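Side-chain contacts in extracellular ligand-binding receptor (Rhodopseudomonas palustris, PDB 4F06), which binds p-hydroxybenzoate in the pocket of a periplasmic-binding fold and probably serves as the solute-binding component of an ABC transporter: residues Thr200-Gly205 and Leu209-Ala214; Val234-Leu239 and Tyr255-Asp260; Lys265-Leu270 and Met283-Ala288; Tyr341-Glu346 and Leu352-Leu357. All blocks are in the same frame, centred on the assembly; numbering follows the deposited sequence.

Interaction 1 of 4, residues Thr200-Gly205 and Leu209-Ala214; sequences TFLPAG and LGFVKA. With PHB (p-hydroxybenzoic acid), chain B.
Phe-211, on helix 206-217, reaches back over Thr-200 and Leu-202 at the end of strand 197-201, within a beta-alpha-beta unit of this periplasmic-binding fold. Its CG is anti to the backbone N (chi1 -176°), which sends the ring from the helix toward the strand. CB starts the contact, 3.7 Å from CD1 of Leu-202; CG lies 3.8 Å from that same methyl, the leucine crossing the phenylalanine at about a right angle. Further out, CE1 meets the Thr-200 methyl CG2, and the tip, CZ, lies 3.6 Å from Thr-200 OG1, which sits over one face of the ring toward its rim. A threonine suits the place: its hydroxyl is hydrogen-bonded to Ala-145 O on the neighbouring strand 141-147, while its carbon atoms add apolar surface beneath the phenyl group. Gly-205 holds the N-cap position, with backbone angles that call for glycine, and its O receives the N-H of Leu-209 in a 3.3 Å bond of the first helical turn; Thr-208 OG1 shares that oxygen. The turn leading to the helix also lines the ligand pocket. Pro-203 lays CB 3.5 Å from C5 of p-hydroxybenzoic acid, and Phe-201 turns its ring edge to the same molecule. Beside them the Ala-204 N-H points almost straight (176°) at the phenolic O4, 3.1 Å from N to O4.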
loop_
_atom_site.group_PDB
_atom_site.type_symbol
_atom_site.label_atom_id
_atom_site.label_comp_id
_atom_site.label_asym_id
_atom_site.label_seq_id
_atom_site.Cartn_x
_atom_site.Cartn_y
_atom_site.Cartn_z
ATOM N N THR A 200 2.236 2.990 14.975
ATOM C CA THR A 200 3.321 2.343 14.261
ATOM C C THR A 200 3.054 2.123 12.791
ATOM O O THR A 200 1.919 1.922 12.332
ATOM C CB THR A 200 3.693 1.003 14.968
ATOM O OG1 THR A 200 4.922 0.480 14.444
ATOM C CG2 THR A 200 2.623 -0.016 14.745
ATOM N N PHE A 201 4.158 2.159 12.048
ATOM C CA PHE A 201 4.242 1.646 10.696
ATOM C C PHE A 201 5.560 0.878 10.536
ATOM O O PHE A 201 6.617 1.395 10.956
ATOM C CB PHE A 201 4.287 2.781 9.644
ATOM C CG PHE A 201 4.816 2.306 8.306
ATOM C CD1 PHE A 201 4.033 1.551 7.413
ATOM C CD2 PHE A 201 6.159 2.564 7.961
ATOM C CE1 PHE A 201 4.540 1.054 6.239
ATOM C CE2 PHE A 201 6.672 2.064 6.765
ATOM C CZ PHE A 201 5.879 1.312 5.903
ATOM N N LEU A 202 5.477 -0.309 9.932
ATOM C CA LEU A 202 6.633 -0.998 9.360
ATOM C C LEU A 202 6.097 -1.564 8.043
ATOM O O LEU A 202 4.897 -1.794 7.903
ATOM C CB LEU A 202 7.138 -2.142 10.256
ATOM C CG LEU A 202 7.329 -1.841 11.751
ATOM C CD1 LEU A 202 6.049 -2.066 12.543
ATOM C CD2 LEU A 202 8.426 -2.725 12.295
ATOM N N PRO A 203 6.953 -1.865 7.058
ATOM C CA PRO A 203 6.456 -2.439 5.790
ATOM C C PRO A 203 5.862 -3.817 6.072
ATOM O O PRO A 203 6.411 -4.632 6.858
ATOM C CB PRO A 203 7.728 -2.558 4.927
ATOM C CG PRO A 203 8.860 -2.567 5.932
ATOM C CD PRO A 203 8.409 -1.649 7.066
ATOM N N ALA A 204 4.720 -4.086 5.440
ATOM C CA ALA A 204 4.039 -5.373 5.670
ATOM C C ALA A 204 4.954 -6.517 5.290
ATOM O O ALA A 204 5.619 -6.523 4.257
ATOM C CB ALA A 204 2.779 -5.402 4.864
ATOM N N GLY A 205 5.029 -7.514 6.173
ATOM C CA GLY A 205 5.948 -8.644 6.034
ATOM C C GLY A 205 6.508 -9.014 7.380
ATOM O O GLY A 205 5.908 -8.704 8.420
ATOM N N LEU A 209 4.974 -8.571 11.538
ATOM C CA LEU A 209 4.657 -9.722 12.359
ATOM C C LEU A 209 5.482 -9.690 13.665
ATOM O O LEU A 209 4.977 -9.953 14.770
ATOM C CB LEU A 209 4.935 -11.016 11.584
ATOM C CG LEU A 209 4.440 -12.283 12.341
ATOM C CD1 LEU A 209 2.926 -12.256 12.530
ATOM C CD2 LEU A 209 4.779 -13.539 11.572
ATOM N N GLY A 210 6.771 -9.400 13.531
ATOM C CA GLY A 210 7.642 -9.324 14.723
ATOM C C GLY A 210 7.240 -8.258 15.679
ATOM O O GLY A 210 7.227 -8.478 16.886
ATOM N N PHE A 211 6.897 -7.081 15.164
ATOM C CA PHE A 211 6.535 -5.971 16.042
ATOM C C PHE A 211 5.254 -6.324 16.814
ATOM O O PHE A 211 5.210 -6.152 18.021
ATOM C CB PHE A 211 6.348 -4.675 15.209
ATOM C CG PHE A 211 6.060 -3.466 16.055
ATOM C CD1 PHE A 211 4.773 -3.194 16.508
ATOM C CD2 PHE A 211 7.098 -2.585 16.385
ATOM C CE1 PHE A 211 4.568 -2.058 17.309
ATOM C CE2 PHE A 211 6.875 -1.444 17.130
ATOM C CZ PHE A 211 5.592 -1.179 17.606
ATOM N N VAL A 212 4.239 -6.829 16.133
ATOM C CA VAL A 212 2.965 -7.105 16.822
ATOM C C VAL A 212 3.154 -8.214 17.868
ATOM O O VAL A 212 2.617 -8.132 18.978
ATOM C CB VAL A 212 1.853 -7.419 15.817
ATOM C CG1 VAL A 212 0.582 -7.917 16.525
ATOM C CG2 VAL A 212 1.545 -6.150 15.012
ATOM N N LYS A 213 3.880 -9.276 17.484
ATOM C CA LYS A 213 4.086 -10.349 18.442
ATOM C C LYS A 213 4.839 -9.847 19.663
ATOM O O LYS A 213 4.531 -10.258 20.775
ATOM C CB LYS A 213 4.821 -11.489 17.769
ATOM C CG LYS A 213 3.920 -12.332 16.896
ATOM C CD LYS A 213 4.694 -13.475 16.257
ATOM C CE LYS A 213 3.798 -14.521 15.584
ATOM N NZ LYS A 213 3.108 -15.434 16.559
ATOM N N ALA A 214 5.828 -8.962 19.508
ATOM C CA ALA A 214 6.544 -8.415 20.655
ATOM C C ALA A 214 5.652 -7.532 21.514
ATOM O O ALA A 214 5.793 -7.522 22.742
ATOM C CB ALA A 214 7.757 -7.641 20.180
HETATM C "C1'" PHB B . 7.155 1.422 0.966
HETATM O "O1'" PHB B . 6.757 2.491 0.483
HETATM O "O2'" PHB B . 8.389 1.088 0.978
HETATM C C1 PHB B . 6.144 0.526 1.610
HETATM C C2 PHB B . 4.947 1.062 2.123
HETATM C C3 PHB B . 4.040 0.250 2.760
HETATM C C4 PHB B . 4.306 -1.092 2.938
HETATM C C5 PHB B . 5.478 -1.633 2.450
HETATM C C6 PHB B . 6.413 -0.839 1.798
HETATM O O4 PHB B . 3.472 -1.918 3.599
#

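Interaction 2 of 4, residues Val234-Leu239 and Tyr255-Asp260; sequences VTEPDL and YAVSHD
Glu-236 opens a short 3-10 turn, and its CA lies 7.2 Å from that of Val-257 in a type I beta turn that runs from Ala-256 to His-259 and is closed by the bond from His-259 N to Ala-256 O. The glutamate alone spans this gap. Its chain, bent at chi2 (86°), slides past Val-257 in the opposite direction and brings its CD to 3.6 Å from the valine CG2. There OE2 accepts the Val-257 N-H at 3.1 Å. The donor stands well above the carboxylate plane, 64° out of it. These two loops follow adjacent parallel strands, 226-230 and 250-253, of the sheet in one lobe of the periplasmic-binding fold; the second leads on to helix 262-273. Two waters extend the grip of the carboxylate. One donates to OE2 at 2.8 Å and accepts from Ser-258 N; the other donates both to OE1 and, at 2.9 Å, to the carbonyl O of Tyr-255. A glutamate suits the place because its two oxygens can take the Val-257 N-H directly and reach Tyr-255 O and Ser-258 N through water, while its methylene groups lie against valine. Glu-236 also touches Asn-354 of strand 351-363.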
loop_
_atom_site.group_PDB
_atom_site.type_symbol
_atom_site.label_atom_id
_atom_site.label_comp_id
_atom_site.label_asym_id
_atom_site.label_seq_id
_atom_site.Cartn_x
_atom_site.Cartn_y
_atom_site.Cartn_z
ATOM N N VAL A 234 -1.213 -5.055 9.881
ATOM C CA VAL A 234 -2.177 -6.109 10.173
ATOM C C VAL A 234 -2.764 -6.679 8.891
ATOM O O VAL A 234 -3.932 -7.005 8.804
ATOM C CB VAL A 234 -3.268 -5.654 11.143
ATOM C CG1 VAL A 234 -2.702 -5.492 12.553
ATOM C CG2 VAL A 234 -3.912 -4.359 10.665
ATOM N N THR A 235 -1.930 -6.891 7.887
ATOM C CA THR A 235 -2.416 -7.484 6.644
ATOM C C THR A 235 -3.048 -8.841 6.884
ATOM O O THR A 235 -2.613 -9.637 7.726
ATOM C CB THR A 235 -1.386 -7.542 5.527
ATOM O OG1 THR A 235 -0.296 -8.360 5.913
ATOM C CG2 THR A 235 -0.897 -6.130 5.171
ATOM N N GLU A 236 -4.119 -9.120 6.125
ATOM C CA GLU A 236 -4.974 -10.259 6.404
ATOM C C GLU A 236 -4.227 -11.586 6.497
ATOM O O GLU A 236 -4.546 -12.390 7.378
ATOM C CB GLU A 236 -6.163 -10.297 5.431
ATOM C CG GLU A 236 -7.224 -9.249 5.766
ATOM C CD GLU A 236 -6.954 -7.888 5.141
ATOM O OE1 GLU A 236 -5.852 -7.629 4.527
ATOM O OE2 GLU A 236 -7.856 -7.044 5.266
ATOM N N PRO A 237 -3.283 -11.870 5.562
ATOM C CA PRO A 237 -2.645 -13.204 5.666
ATOM C C PRO A 237 -1.830 -13.415 6.920
ATOM O O PRO A 237 -1.567 -14.565 7.276
ATOM C CB PRO A 237 -1.763 -13.265 4.417
ATOM C CG PRO A 237 -2.500 -12.331 3.459
ATOM C CD PRO A 237 -2.935 -11.180 4.318
ATOM N N ASP A 238 -1.475 -12.348 7.627
ATOM C CA ASP A 238 -0.770 -12.525 8.914
ATOM C C ASP A 238 -1.697 -12.551 10.099
ATOM O O ASP A 238 -1.245 -12.884 11.188
ATOM C CB ASP A 238 0.354 -11.520 9.090
ATOM C CG ASP A 238 1.708 -12.054 8.601
ATOM O OD1 ASP A 238 1.914 -13.297 8.514
ATOM O OD2 ASP A 238 2.607 -11.234 8.362
ATOM N N LEU A 239 -2.987 -12.258 9.925
ATOM C CA LEU A 239 -3.898 -12.275 11.095
ATOM C C LEU A 239 -3.885 -13.660 11.778
ATOM O O LEU A 239 -3.796 -13.713 12.996
ATOM C CB LEU A 239 -5.309 -11.807 10.729
ATOM C CG LEU A 239 -5.384 -10.300 10.374
ATOM C CD1 LEU A 239 -6.830 -9.974 10.019
ATOM C CD2 LEU A 239 -4.904 -9.401 11.511
ATOM N N TYR A 255 -7.965 -0.387 2.211
ATOM C CA TYR A 255 -8.539 -1.637 1.729
ATOM C C TYR A 255 -8.568 -2.661 2.839
ATOM O O TYR A 255 -7.555 -2.876 3.519
ATOM C CB TYR A 255 -7.766 -2.216 0.508
ATOM C CG TYR A 255 -8.406 -3.505 -0.007
ATOM C CD1 TYR A 255 -9.688 -3.475 -0.570
ATOM C CD2 TYR A 255 -7.783 -4.757 0.145
ATOM C CE1 TYR A 255 -10.313 -4.641 -1.004
ATOM C CE2 TYR A 255 -8.412 -5.924 -0.329
ATOM C CZ TYR A 255 -9.685 -5.858 -0.851
ATOM O OH TYR A 255 -10.300 -7.024 -1.266
ATOM N N ALA A 256 -9.693 -3.375 2.929
ATOM C CA ALA A 256 -9.817 -4.596 3.739
ATOM C C ALA A 256 -10.421 -5.690 2.877
ATOM O O ALA A 256 -11.367 -5.428 2.127
ATOM C CB ALA A 256 -10.690 -4.387 4.990
ATOM N N VAL A 257 -9.916 -6.910 3.008
ATOM C CA VAL A 257 -10.473 -8.046 2.270
ATOM C C VAL A 257 -11.955 -8.206 2.637
ATOM O O VAL A 257 -12.772 -8.620 1.803
ATOM C CB VAL A 257 -9.685 -9.319 2.572
ATOM C CG1 VAL A 257 -10.338 -10.549 1.951
ATOM C CG2 VAL A 257 -8.257 -9.148 2.070
ATOM N N SER A 258 -12.315 -7.830 3.864
ATOM C CA SER A 258 -13.702 -7.922 4.343
ATOM C C SER A 258 -14.592 -6.786 3.828
ATOM O O SER A 258 -15.793 -6.737 4.169
ATOM C CB SER A 258 -13.720 -7.867 5.852
ATOM O OG SER A 258 -13.369 -6.562 6.285
ATOM N N HIS A 259 -14.082 -5.866 2.997
ATOM C CA HIS A 259 -14.917 -4.727 2.593
ATOM C C HIS A 259 -16.254 -5.191 2.034
ATOM O O HIS A 259 -16.291 -6.019 1.094
ATOM C CB HIS A 259 -14.169 -3.846 1.564
ATOM C CG HIS A 259 -14.936 -2.619 1.185
ATOM N ND1 HIS A 259 -15.211 -1.624 2.087
ATOM C CD2 HIS A 259 -15.476 -2.231 -0.030
ATOM C CE1 HIS A 259 -15.897 -0.648 1.465
ATOM N NE2 HIS A 259 -16.062 -1.006 0.173
ATOM N N ASP A 260 -17.352 -4.609 2.529
ATOM C CA ASP A 260 -18.687 -5.101 2.156
ATOM C C ASP A 260 -19.232 -4.256 1.019
ATOM O O ASP A 260 -19.850 -3.192 1.248
ATOM C CB ASP A 260 -19.561 -5.019 3.400
ATOM C CG ASP A 260 -20.901 -5.692 3.200
ATOM O OD1 ASP A 260 -21.294 -6.023 2.040
ATOM O OD2 ASP A 260 -21.650 -5.768 4.222
HETATM O O HOH W 1 -10.310 -7.940 6.403
HETATM O O HOH W 2 -5.405 -4.871 3.674
#

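Interaction 3 of 4, residues Lys265-Leu270 and Met283-Ala288; sequences KAFLAL and MTSVAA
Between residues 265-270 and 283-288, helix 262-273 packs against the first turns of helix 283-301 through a single aromatic side chain, Phe-267, which meets Ser-285 and Val-286. With chi1 at 174° the ring extends away from its own backbone N and across to the facing helix; the nearest CA atoms of the two segments, those of Phe-267 and Val-286, are 8.4 Å apart. The leading corner of the ring, CZ, comes 3.5 Å from Ser-285 OG, which lies at the ring edge near its plane, and 3.7 Å from Val-286 CA. Beside it CE2 lies 4.0 Å from the apolar Val-286 CB, the two side chains crossing at about a right angle. In this periplasmic-binding protein the same stretch of helix contributes to the ligand pocket: Met-283, present as selenomethionine, turns its CB away from Phe-267 and touches p-hydroxybenzoic acid. A serine suits the place facing Phe-267: it brings little bulk, allowing the phenyl ring to come close to the helix backbone, and its hydroxyl is hydrogen-bonded to Thr-282 O, so the polar group is satisfied although buried. Tyr-289, one turn beyond Ser-285, meets Phe-267 edge-to-face, and Pro-323 touches it too.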
loop_
_atom_site.group_PDB
_atom_site.type_symbol
_atom_site.label_atom_id
_atom_site.label_comp_id
_atom_site.label_asym_id
_atom_site.label_seq_id
_atom_site.Cartn_x
_atom_site.Cartn_y
_atom_site.Cartn_z
ATOM N N LYS A 265 -16.980 -8.117 -3.498
ATOM C CA LYS A 265 -17.384 -9.529 -3.590
ATOM C C LYS A 265 -17.037 -10.080 -4.970
ATOM O O LYS A 265 -16.541 -11.222 -5.096
ATOM C CB LYS A 265 -18.874 -9.629 -3.303
ATOM C CG LYS A 265 -19.216 -9.322 -1.851
ATOM C CD LYS A 265 -20.738 -9.291 -1.664
ATOM C CE LYS A 265 -21.195 -9.382 -0.217
ATOM N NZ LYS A 265 -20.667 -8.199 0.426
ATOM N N ALA A 266 -17.249 -9.285 -6.021
ATOM C CA ALA A 266 -16.927 -9.730 -7.357
ATOM C C ALA A 266 -15.404 -9.903 -7.524
ATOM O O ALA A 266 -14.950 -10.862 -8.125
ATOM C CB ALA A 266 -17.471 -8.715 -8.364
ATOM N N PHE A 267 -14.629 -8.977 -6.974
ATOM C CA PHE A 267 -13.163 -9.047 -7.044
ATOM C C PHE A 267 -12.663 -10.295 -6.344
ATOM O O PHE A 267 -11.790 -10.972 -6.891
ATOM C CB PHE A 267 -12.622 -7.797 -6.330
ATOM C CG PHE A 267 -11.111 -7.738 -6.149
ATOM C CD1 PHE A 267 -10.234 -7.827 -7.256
ATOM C CD2 PHE A 267 -10.573 -7.543 -4.874
ATOM C CE1 PHE A 267 -8.864 -7.738 -7.087
ATOM C CE2 PHE A 267 -9.204 -7.429 -4.711
ATOM C CZ PHE A 267 -8.347 -7.554 -5.797
ATOM N N LEU A 268 -13.191 -10.632 -5.156
ATOM C CA LEU A 268 -12.737 -11.841 -4.474
ATOM C C LEU A 268 -13.071 -13.078 -5.308
ATOM O O LEU A 268 -12.260 -14.018 -5.397
ATOM C CB LEU A 268 -13.390 -11.902 -3.094
ATOM C CG LEU A 268 -12.939 -10.789 -2.120
ATOM C CD1 LEU A 268 -13.639 -10.946 -0.784
ATOM C CD2 LEU A 268 -11.420 -10.689 -1.925
ATOM N N ALA A 269 -14.248 -13.109 -5.931
ATOM C CA ALA A 269 -14.586 -14.235 -6.806
ATOM C C ALA A 269 -13.608 -14.336 -7.978
ATOM O O ALA A 269 -13.202 -15.437 -8.377
ATOM C CB ALA A 269 -16.026 -14.079 -7.293
ATOM N N LEU A 270 -13.238 -13.187 -8.552
ATOM C CA LEU A 270 -12.298 -13.171 -9.684
ATOM C C LEU A 270 -10.918 -13.615 -9.224
ATOM O O LEU A 270 -10.217 -14.300 -9.970
ATOM C CB LEU A 270 -12.235 -11.782 -10.314
ATOM C CG LEU A 270 -13.504 -11.391 -11.086
ATOM C CD1 LEU A 270 -13.543 -9.874 -11.346
ATOM C CD2 LEU A 270 -13.601 -12.177 -12.404
HETATM N N MSE A 283 -3.472 -6.130 0.293
HETATM C CA MSE A 283 -3.760 -4.859 -0.381
HETATM C C MSE A 283 -3.071 -4.700 -1.724
HETATM O O MSE A 283 -3.600 -3.975 -2.592
HETATM C CB MSE A 283 -3.347 -3.698 0.560
HETATM C CG MSE A 283 -1.841 -3.390 0.628
HETATM SE SE MSE A 283 -0.724 -4.839 1.359
HETATM C CE MSE A 283 0.869 -3.800 1.691
ATOM N N THR A 284 -1.915 -5.332 -1.964
ATOM C CA THR A 284 -1.248 -5.140 -3.263
ATOM C C THR A 284 -2.075 -5.740 -4.415
ATOM O O THR A 284 -1.920 -5.306 -5.551
ATOM C CB THR A 284 0.168 -5.682 -3.254
ATOM O OG1 THR A 284 0.179 -7.047 -2.812
ATOM C CG2 THR A 284 1.079 -4.847 -2.333
ATOM N N SER A 285 -2.961 -6.705 -4.137
ATOM C CA SER A 285 -3.828 -7.224 -5.205
ATOM C C SER A 285 -4.808 -6.194 -5.745
ATOM O O SER A 285 -5.016 -6.144 -6.950
ATOM C CB SER A 285 -4.561 -8.517 -4.779
ATOM O OG SER A 285 -5.531 -8.234 -3.803
ATOM N N VAL A 286 -5.398 -5.383 -4.850
ATOM C CA VAL A 286 -6.361 -4.416 -5.333
ATOM C C VAL A 286 -5.630 -3.285 -6.065
ATOM O O VAL A 286 -6.121 -2.748 -7.064
ATOM C CB VAL A 286 -7.307 -3.930 -4.228
ATOM C CG1 VAL A 286 -6.674 -2.941 -3.237
ATOM C CG2 VAL A 286 -8.557 -3.272 -4.886
ATOM N N ALA A 287 -4.438 -2.925 -5.582
ATOM C CA ALA A 287 -3.663 -1.874 -6.290
ATOM C C ALA A 287 -3.302 -2.385 -7.685
ATOM O O ALA A 287 -3.259 -1.593 -8.626
ATOM C CB ALA A 287 -2.419 -1.527 -5.504
ATOM N N ALA A 288 -3.024 -3.681 -7.803
ATOM C CA ALA A 288 -2.697 -4.257 -9.122
ATOM C C ALA A 288 -3.916 -4.344 -10.039
ATOM O O ALA A 288 -3.795 -4.073 -11.239
ATOM C CB ALA A 288 -2.012 -5.622 -8.947
#

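Interaction 4 of 4, residues Tyr341-Glu346 and Leu352-Leu357; sequences YLREVE and LINREL
Glu-356 has CG anti to its carbonyl carbon (chi1 -64°) and an extended chain beyond, which lays its carboxylate over one face of the Tyr-341 ring in the hairpin of strands 336-348 and 351-363. The two planes are stacked, only 15° apart, with OE2 3.4 Å from CD1 of the tyrosine. His-259 is hydrogen-bonded to OE1, and Tyr-341 OH has its own partner in Arg-324 O, so both polar ends are held. On the opposite sheet face Arg-355 bends at chi2 (84°) and directs NH2 to the syn lone pair of Glu-346 OE1, a 3.1 Å salt bridge between nearly perpendicular planes. Glu-346 CD also rests 3.4 Å from Arg-355 CB. Paired backbone bonds at Glu-344 with Arg-355 and at Glu-346 with Ile-353 set the antiparallel register. An arginine suits the place of Arg-343, on the same face as Glu-356, because its long, twice-bent chain can serve several partners: NE is hydrogen-bonded to Ser-251, while Asn-354 CB lies over one guanidinium face, 3.8 Å from Arg-343 CZ. Its charge is also probably eased by Glu-356 through a water at the guanidinium edge, which accepts from Arg-343 NH1 at 2.9 Å and donates to Glu-356 OE2 at 2.8 Å.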
loop_
_atom_site.group_PDB
_atom_site.type_symbol
_atom_site.label_atom_id
_atom_site.label_comp_id
_atom_site.label_asym_id
_atom_site.label_seq_id
_atom_site.Cartn_x
_atom_site.Cartn_y
_atom_site.Cartn_z
ATOM N N TYR A 341 -10.429 3.779 5.936
ATOM C CA TYR A 341 -11.342 3.194 6.904
ATOM C C TYR A 341 -10.600 2.965 8.229
ATOM O O TYR A 341 -9.428 2.603 8.242
ATOM C CB TYR A 341 -11.880 1.839 6.381
ATOM C CG TYR A 341 -12.515 1.922 5.020
ATOM C CD1 TYR A 341 -11.756 1.750 3.840
ATOM C CD2 TYR A 341 -13.890 2.142 4.899
ATOM C CE1 TYR A 341 -12.325 1.836 2.596
ATOM C CE2 TYR A 341 -14.470 2.168 3.643
ATOM C CZ TYR A 341 -13.709 2.017 2.490
ATOM O OH TYR A 341 -14.318 2.077 1.254
ATOM N N LEU A 342 -11.325 3.133 9.326
ATOM C CA LEU A 342 -10.877 2.629 10.627
ATOM C C LEU A 342 -11.335 1.193 10.724
ATOM O O LEU A 342 -12.529 0.920 10.504
ATOM C CB LEU A 342 -11.471 3.465 11.771
ATOM C CG LEU A 342 -11.178 2.855 13.168
ATOM C CD1 LEU A 342 -9.686 2.909 13.511
ATOM C CD2 LEU A 342 -12.037 3.559 14.207
ATOM N N ARG A 343 -10.420 0.280 11.079
ATOM C CA ARG A 343 -10.768 -1.138 11.258
ATOM C C ARG A 343 -10.303 -1.591 12.622
ATOM O O ARG A 343 -9.418 -0.991 13.245
ATOM C CB ARG A 343 -10.076 -2.024 10.209
ATOM C CG ARG A 343 -10.222 -1.507 8.759
ATOM C CD ARG A 343 -9.052 -0.628 8.305
ATOM N NE ARG A 343 -7.758 -1.317 8.472
ATOM C CZ ARG A 343 -7.307 -2.278 7.657
ATOM N NH1 ARG A 343 -7.926 -2.587 6.503
ATOM N NH2 ARG A 343 -6.224 -2.968 8.013
ATOM N N GLU A 344 -10.901 -2.685 13.063
ATOM C CA GLU A 344 -10.472 -3.388 14.276
ATOM C C GLU A 344 -10.320 -4.864 13.937
ATOM O O GLU A 344 -11.184 -5.426 13.221
ATOM C CB GLU A 344 -11.543 -3.221 15.386
ATOM C CG GLU A 344 -11.181 -3.896 16.695
ATOM C CD GLU A 344 -12.272 -3.684 17.748
ATOM O OE1 GLU A 344 -13.039 -2.737 17.614
ATOM O OE2 GLU A 344 -12.356 -4.454 18.682
ATOM N N VAL A 345 -9.290 -5.521 14.458
ATOM C CA VAL A 345 -9.190 -6.980 14.242
ATOM C C VAL A 345 -10.316 -7.648 15.022
ATOM O O VAL A 345 -10.445 -7.394 16.239
ATOM C CB VAL A 345 -7.814 -7.507 14.708
ATOM C CG1 VAL A 345 -7.767 -9.017 14.534
ATOM C CG2 VAL A 345 -6.657 -6.843 13.899
ATOM N N GLU A 346 -11.122 -8.455 14.328
ATOM C CA GLU A 346 -12.280 -9.120 14.919
ATOM C C GLU A 346 -12.332 -10.538 14.387
ATOM O O GLU A 346 -11.778 -10.837 13.363
ATOM C CB GLU A 346 -13.600 -8.430 14.492
ATOM C CG GLU A 346 -13.749 -7.035 15.041
ATOM C CD GLU A 346 -15.123 -6.443 14.765
ATOM O OE1 GLU A 346 -16.019 -7.141 14.170
ATOM O OE2 GLU A 346 -15.302 -5.269 15.175
ATOM N N LEU A 352 -10.378 -14.457 11.506
ATOM C CA LEU A 352 -9.868 -13.126 11.855
ATOM C C LEU A 352 -9.845 -12.214 10.645
ATOM O O LEU A 352 -9.345 -12.596 9.588
ATOM C CB LEU A 352 -8.460 -13.243 12.473
ATOM C CG LEU A 352 -8.457 -14.033 13.777
ATOM C CD1 LEU A 352 -7.044 -14.438 14.184
ATOM C CD2 LEU A 352 -9.053 -13.174 14.880
ATOM N N ILE A 353 -10.440 -11.027 10.801
ATOM C CA ILE A 353 -10.563 -10.046 9.753
ATOM C C ILE A 353 -10.241 -8.657 10.301
ATOM O O ILE A 353 -10.233 -8.423 11.516
ATOM C CB ILE A 353 -11.995 -10.015 9.146
ATOM C CG1 ILE A 353 -13.039 -9.452 10.141
ATOM C CG2 ILE A 353 -12.399 -11.388 8.589
ATOM C CD1 ILE A 353 -14.351 -9.098 9.472
ATOM N N ASN A 354 -9.992 -7.699 9.398
ATOM C CA ASN A 354 -9.999 -6.274 9.784
ATOM C C ASN A 354 -11.398 -5.759 9.496
ATOM O O ASN A 354 -11.735 -5.496 8.325
ATOM C CB ASN A 354 -8.935 -5.504 8.978
ATOM C CG ASN A 354 -7.526 -5.918 9.378
ATOM O OD1 ASN A 354 -6.716 -6.368 8.528
ATOM N ND2 ASN A 354 -7.217 -5.794 10.622
ATOM N N ARG A 355 -12.232 -5.643 10.537
ATOM C CA ARG A 355 -13.602 -5.200 10.321
ATOM C C ARG A 355 -13.607 -3.679 10.183
ATOM O O ARG A 355 -13.143 -2.984 11.093
ATOM C CB ARG A 355 -14.446 -5.579 11.532
ATOM C CG ARG A 355 -15.940 -5.174 11.404
ATOM C CD ARG A 355 -16.658 -6.277 10.618
ATOM N NE ARG A 355 -18.085 -6.108 10.469
ATOM C CZ ARG A 355 -19.015 -6.479 11.346
ATOM N NH1 ARG A 355 -20.303 -6.244 11.044
ATOM N NH2 ARG A 355 -18.684 -7.077 12.501
ATOM N N GLU A 356 -14.139 -3.155 9.085
ATOM C CA GLU A 356 -14.235 -1.695 8.891
ATOM C C GLU A 356 -15.374 -1.152 9.738
ATOM O O GLU A 356 -16.540 -1.593 9.595
ATOM C CB GLU A 356 -14.454 -1.345 7.409
ATOM C CG GLU A 356 -13.244 -1.781 6.553
ATOM C CD GLU A 356 -13.492 -1.653 5.072
ATOM O OE1 GLU A 356 -14.680 -1.740 4.644
ATOM O OE2 GLU A 356 -12.514 -1.521 4.301
ATOM N N LEU A 357 -15.049 -0.191 10.601
ATOM C CA LEU A 357 -16.000 0.359 11.585
ATOM C C LEU A 357 -16.399 1.794 11.230
ATOM O O LEU A 357 -17.431 2.273 11.681
ATOM C CB LEU A 357 -15.357 0.408 12.982
ATOM C CG LEU A 357 -14.863 -0.898 13.547
ATOM C CD1 LEU A 357 -14.301 -0.650 14.929
ATOM C CD2 LEU A 357 -15.967 -1.934 13.606
HETATM O O HOH W 3 -9.909 -0.922 5.096
#

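Interaction 2 touches all three others. Toward interaction 4, their centres about 8 Å apart, Ser-258 OG is 2.8 Å from Asn-354 O, a probable hydrogen bond. Toward interaction 3 a salt bridge joins Asp-260 OD1 to Lys-265 NZ at 2.8 Å, and Tyr-255 OH packs 3.6 Å from Phe-267 CE2. Toward interaction 1, Ala-204 CB is 3.8 Å from Thr-235 CG2. Interactions 1 and 3 have centres about 23 Å apart yet meet at the ligand pocket, where Ala-204 CB lies 4.0 Å from Met-283 CE. Interaction 4 makes no direct contact with interaction 1, although both reach the same sheet; the side chain of Arg-343 stays about 11 Å from p-hydroxybenzoic acid.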